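Local coordinates for adhesion G-protein coupled receptor G6 (Danio rerio, PDB 6V55) that probably acts as a calcium-binding cell-surface adhesion receptor in myelination, its large extracellular region preceding the membrane-spanning part that would couple to G proteins, at residues A[348-354]-A[435-441]; A[384-389]-A[401-405]. One frame throughout, in Å; residues are numbered along the deposited sequence.

Overall arrangement
Both contacts belong to one antiparallel sheet of the SEA domain. Contact 1 pairs 348-354 in its central strand with 435-441, while contact 2 pairs 401-405, on the other flank of that central strand, with 384-389 in an outermost strand. Backbone bonds between L349 and Y403 and between V351 and Q401 stitch the two together, their centres about 11 Å apart. Each contains a classic bulge. One sheet face, with L349, V351, L436, I385 and Y403, meets helix 361-374. The other face differs: in contact 1 it carries a threonine-aspartate bond and a bridging water, in contact 2 an apolar L389-I402 pair and the Q388 amide lying over L404, at the more exposed edge.

Contact 1. Residues A[348-354]-A[435-441]; sequences TLVVTDE and GLTLDSV
T352 OG1 donates to D439 OD2 at 2.6 Å, and OD2 accepts through its syn lone pair, on the side of the other carboxylate oxygen. The hydroxyl lies anti to its own carbonyl carbon (chi1 -70°), and the side chains meet at about a right angle. D439 gets there through a classic beta bulge: D439 and S440 both face V350, whose O takes D439 N at 2.8 Å and S440 N only weakly, while V350 CG1 packs on D439 CB at 3.8 Å. D439 OD2 also forms a salt bridge with R400; a valine in place of T352 would probably leave that oxygen without its hydroxyl donor, held by R400 alone among the polar partners named. A water links T352 O with T437 OG1, the latter at 2.9 Å, and reaches E354 OE2 weakly. Across the other face of the sheet, L349 CD2 sits 3.7 Å from L438 CD1 and 3.8 Å from V441 CG2, and L436 CD1 lies against CA and CB of D353, itself salt-bridged to R359. Helix 361-374 covers the leucine-valine face of this SEA-domain sheet through I364, I365 and L369; strand 399-410 flanks 348-353, and strand 431-433 adds I432 against V351 and L438.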
# COMPACT_ATOMS: atom_id res chain seq x y z
N THR A 348 10.15 20.05 -27.43
CA THR A 348 11.10 21.09 -27.82
C THR A 348 11.51 20.83 -29.25
O THR A 348 12.15 19.81 -29.54
CB THR A 348 12.31 21.13 -26.89
OG1 THR A 348 11.88 21.59 -25.60
CG2 THR A 348 13.39 22.08 -27.42
N LEU A 349 11.14 21.74 -30.14
CA LEU A 349 11.39 21.62 -31.57
C LEU A 349 12.49 22.58 -31.96
O LEU A 349 12.43 23.76 -31.61
CB LEU A 349 10.12 21.91 -32.36
CG LEU A 349 8.94 20.99 -32.08
CD1 LEU A 349 7.61 21.73 -32.23
CD2 LEU A 349 8.99 19.83 -33.00
N VAL A 350 13.49 22.08 -32.68
CA VAL A 350 14.56 22.89 -33.26
C VAL A 350 14.37 22.84 -34.77
O VAL A 350 14.50 21.78 -35.38
CB VAL A 350 15.94 22.39 -32.85
CG1 VAL A 350 17.00 23.14 -33.62
CG2 VAL A 350 16.12 22.55 -31.36
N VAL A 351 14.02 23.98 -35.38
CA VAL A 351 13.72 24.03 -36.80
C VAL A 351 14.68 25.00 -37.48
O VAL A 351 15.27 25.87 -36.84
CB VAL A 351 12.24 24.42 -37.06
CG1 VAL A 351 11.28 23.50 -36.32
CG2 VAL A 351 11.97 25.85 -36.68
N THR A 352 14.86 24.82 -38.80
CA THR A 352 15.65 25.77 -39.60
C THR A 352 14.76 26.38 -40.68
O THR A 352 14.26 25.67 -41.55
CB THR A 352 16.88 25.11 -40.24
OG1 THR A 352 17.82 24.81 -39.22
CG2 THR A 352 17.55 26.05 -41.19
N ASP A 353 14.58 27.69 -40.62
CA ASP A 353 13.78 28.44 -41.57
C ASP A 353 14.73 29.10 -42.55
O ASP A 353 15.58 29.89 -42.14
CB ASP A 353 12.95 29.50 -40.84
CG ASP A 353 11.74 29.97 -41.65
OD1 ASP A 353 10.75 30.43 -41.03
OD2 ASP A 353 11.75 29.90 -42.90
N GLU A 354 14.56 28.80 -43.84
CA GLU A 354 15.37 29.48 -44.84
C GLU A 354 14.64 30.67 -45.46
O GLU A 354 15.27 31.44 -46.20
CB GLU A 354 15.80 28.51 -45.92
CG GLU A 354 17.09 27.83 -45.56
CD GLU A 354 17.38 26.65 -46.44
OE1 GLU A 354 18.52 26.58 -46.97
OE2 GLU A 354 16.47 25.79 -46.60
N GLY A 435 11.71 25.10 -47.23
CA GLY A 435 12.71 25.84 -46.49
C GLY A 435 12.60 25.74 -44.99
O GLY A 435 13.29 26.47 -44.28
N LEU A 436 11.75 24.84 -44.49
CA LEU A 436 11.51 24.62 -43.07
C LEU A 436 11.84 23.17 -42.78
O LEU A 436 11.35 22.27 -43.47
CB LEU A 436 10.05 24.94 -42.72
CG LEU A 436 9.68 25.51 -41.35
CD1 LEU A 436 10.79 26.36 -40.74
CD2 LEU A 436 8.39 26.32 -41.50
N THR A 437 12.68 22.92 -41.78
CA THR A 437 13.30 21.62 -41.62
C THR A 437 13.48 21.33 -40.15
O THR A 437 14.09 22.14 -39.45
CB THR A 437 14.67 21.58 -42.30
OG1 THR A 437 14.51 21.90 -43.67
CG2 THR A 437 15.32 20.23 -42.17
N LEU A 438 13.01 20.17 -39.69
CA LEU A 438 13.23 19.77 -38.30
C LEU A 438 14.68 19.29 -38.12
O LEU A 438 15.12 18.37 -38.81
CB LEU A 438 12.24 18.67 -37.92
CG LEU A 438 12.29 18.05 -36.53
CD1 LEU A 438 11.57 18.95 -35.57
CD2 LEU A 438 11.62 16.71 -36.57
N ASP A 439 15.41 19.93 -37.20
CA ASP A 439 16.80 19.56 -36.88
C ASP A 439 16.88 18.58 -35.72
O ASP A 439 17.81 17.77 -35.65
CB ASP A 439 17.62 20.79 -36.51
CG ASP A 439 17.77 21.75 -37.65
OD1 ASP A 439 17.86 21.28 -38.81
OD2 ASP A 439 17.78 22.97 -37.39
N SER A 440 15.93 18.69 -34.81
CA SER A 440 15.96 18.02 -33.52
C SER A 440 14.56 18.11 -32.94
O SER A 440 13.87 19.12 -33.13
CB SER A 440 16.98 18.69 -32.59
OG SER A 440 16.55 18.63 -31.24
N VAL A 441 14.14 17.05 -32.26
CA VAL A 441 12.94 17.11 -31.43
C VAL A 441 13.16 16.21 -30.23
O VAL A 441 13.74 15.13 -30.35
CB VAL A 441 11.67 16.73 -32.23
CG1 VAL A 441 11.82 15.40 -32.96
CG2 VAL A 441 10.41 16.75 -31.37
O HOH W 1 16.27 24.22 -43.70

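Contact 2. Residues A[384-389]-A[401-405]. Unlike the reference sequence in segment 401-405: I402 (reference Thr).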
# COMPACT_ATOMS: atom_id res chain seq x y z
N GLY A 384 -0.86 24.45 -27.87
CA GLY A 384 -0.11 25.66 -27.60
C GLY A 384 1.32 25.56 -28.09
O GLY A 384 1.94 24.49 -27.94
N ILE A 385 1.86 26.64 -28.66
CA ILE A 385 3.22 26.65 -29.22
C ILE A 385 3.71 28.09 -29.23
O ILE A 385 2.93 29.02 -29.47
CB ILE A 385 3.24 25.98 -30.62
CG1 ILE A 385 4.64 25.96 -31.25
CG2 ILE A 385 2.23 26.58 -31.56
CD1 ILE A 385 4.75 24.94 -32.31
N SER A 386 4.99 28.29 -28.86
CA SER A 386 5.58 29.62 -28.86
C SER A 386 7.08 29.54 -29.15
O SER A 386 7.73 28.54 -28.86
CB SER A 386 5.34 30.32 -27.54
OG SER A 386 6.20 29.83 -26.51
N LEU A 387 7.62 30.62 -29.73
CA LEU A 387 9.02 30.66 -30.13
C LEU A 387 9.89 31.06 -28.95
O LEU A 387 9.62 32.06 -28.29
CB LEU A 387 9.22 31.66 -31.28
CG LEU A 387 10.64 32.02 -31.72
CD1 LEU A 387 11.36 30.85 -32.30
CD2 LEU A 387 10.59 33.10 -32.74
N GLN A 388 10.96 30.31 -28.71
CA GLN A 388 11.82 30.58 -27.57
C GLN A 388 13.12 31.26 -27.91
O GLN A 388 13.58 32.11 -27.15
CB GLN A 388 12.15 29.29 -26.84
CG GLN A 388 11.03 28.76 -26.05
CD GLN A 388 11.52 27.79 -25.03
OE1 GLN A 388 11.21 27.91 -23.85
NE2 GLN A 388 12.33 26.82 -25.47
N LEU A 389 13.74 30.90 -29.02
CA LEU A 389 15.10 31.29 -29.35
C LEU A 389 15.15 31.41 -30.86
O LEU A 389 14.62 30.54 -31.55
CB LEU A 389 16.07 30.22 -28.85
CG LEU A 389 17.59 30.19 -28.70
CD1 LEU A 389 18.24 29.91 -30.02
CD2 LEU A 389 18.17 31.40 -28.15
N GLN A 401 15.38 28.25 -35.23
CA GLN A 401 14.32 28.70 -34.32
C GLN A 401 14.01 27.56 -33.36
O GLN A 401 13.94 26.40 -33.79
CB GLN A 401 13.07 29.11 -35.12
CG GLN A 401 13.31 30.25 -36.12
CD GLN A 401 12.04 30.64 -36.88
OE1 GLN A 401 10.94 30.28 -36.47
NE2 GLN A 401 12.20 31.37 -37.98
N ILE A 402 13.84 27.87 -32.08
CA ILE A 402 13.54 26.87 -31.07
C ILE A 402 12.15 27.17 -30.53
O ILE A 402 11.89 28.28 -30.04
CB ILE A 402 14.59 26.82 -29.95
CG1 ILE A 402 15.96 26.54 -30.55
CG2 ILE A 402 14.25 25.72 -28.97
CD1 ILE A 402 17.07 26.29 -29.55
N TYR A 403 11.26 26.17 -30.61
CA TYR A 403 9.86 26.27 -30.23
C TYR A 403 9.57 25.34 -29.06
O TYR A 403 10.15 24.26 -28.95
CB TYR A 403 8.95 25.88 -31.41
CG TYR A 403 8.84 26.95 -32.46
CD1 TYR A 403 7.79 27.85 -32.46
CD2 TYR A 403 9.81 27.07 -33.45
CE1 TYR A 403 7.68 28.85 -33.41
CE2 TYR A 403 9.71 28.05 -34.42
CZ TYR A 403 8.65 28.94 -34.39
OH TYR A 403 8.56 29.93 -35.34
N LEU A 404 8.64 25.77 -28.21
CA LEU A 404 8.13 24.95 -27.12
C LEU A 404 6.66 24.66 -27.39
O LEU A 404 5.87 25.60 -27.56
CB LEU A 404 8.30 25.69 -25.80
CG LEU A 404 7.88 24.95 -24.54
CD1 LEU A 404 8.76 23.74 -24.31
CD2 LEU A 404 8.01 25.93 -23.39
N ALA A 405 6.27 23.38 -27.40
CA ALA A 405 4.94 22.98 -27.85
C ALA A 405 4.29 21.99 -26.90
O ALA A 405 4.94 21.08 -26.39
CB ALA A 405 4.98 22.36 -29.24
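S386 and L404 exchange two backbone bonds, S386 N to L404 O at 3.1 Å and L404 N to S386 O at 3.0 Å, in an antiparallel beta hairpin of the SEA domain whose short segments run at 143°. Beyond them a classic beta bulge sets Q388 and L389 both opposite I402: I402 O takes Q388 N at 2.6 Å and L389 N weakly, and L389 O receives I402 N. The extra residue turns the Q388 side chain over L404, where its amide carbon CD lies 3.9 Å from L404 CB. L389 and I402 (threonine in the reference sequence) run side by side on that same face, their CD1 methyls touching at 3.8 Å. On the opposite face L387 reaches over Y403. With CG anti to the backbone N (chi1 171°), it places CD1 above one face of the ring, offset toward the rim, a CH-pi contact 4.1 Å from the centroid. I385 CG1 approaches Y403 CD1 obliquely, and helix 361-374 packs on I385 and Y403 through I365. The phenol is held at its far end by its own strand: Y403 OH donates to Q401 OE1 at 2.7 Å, nearly in line with the amide C=O.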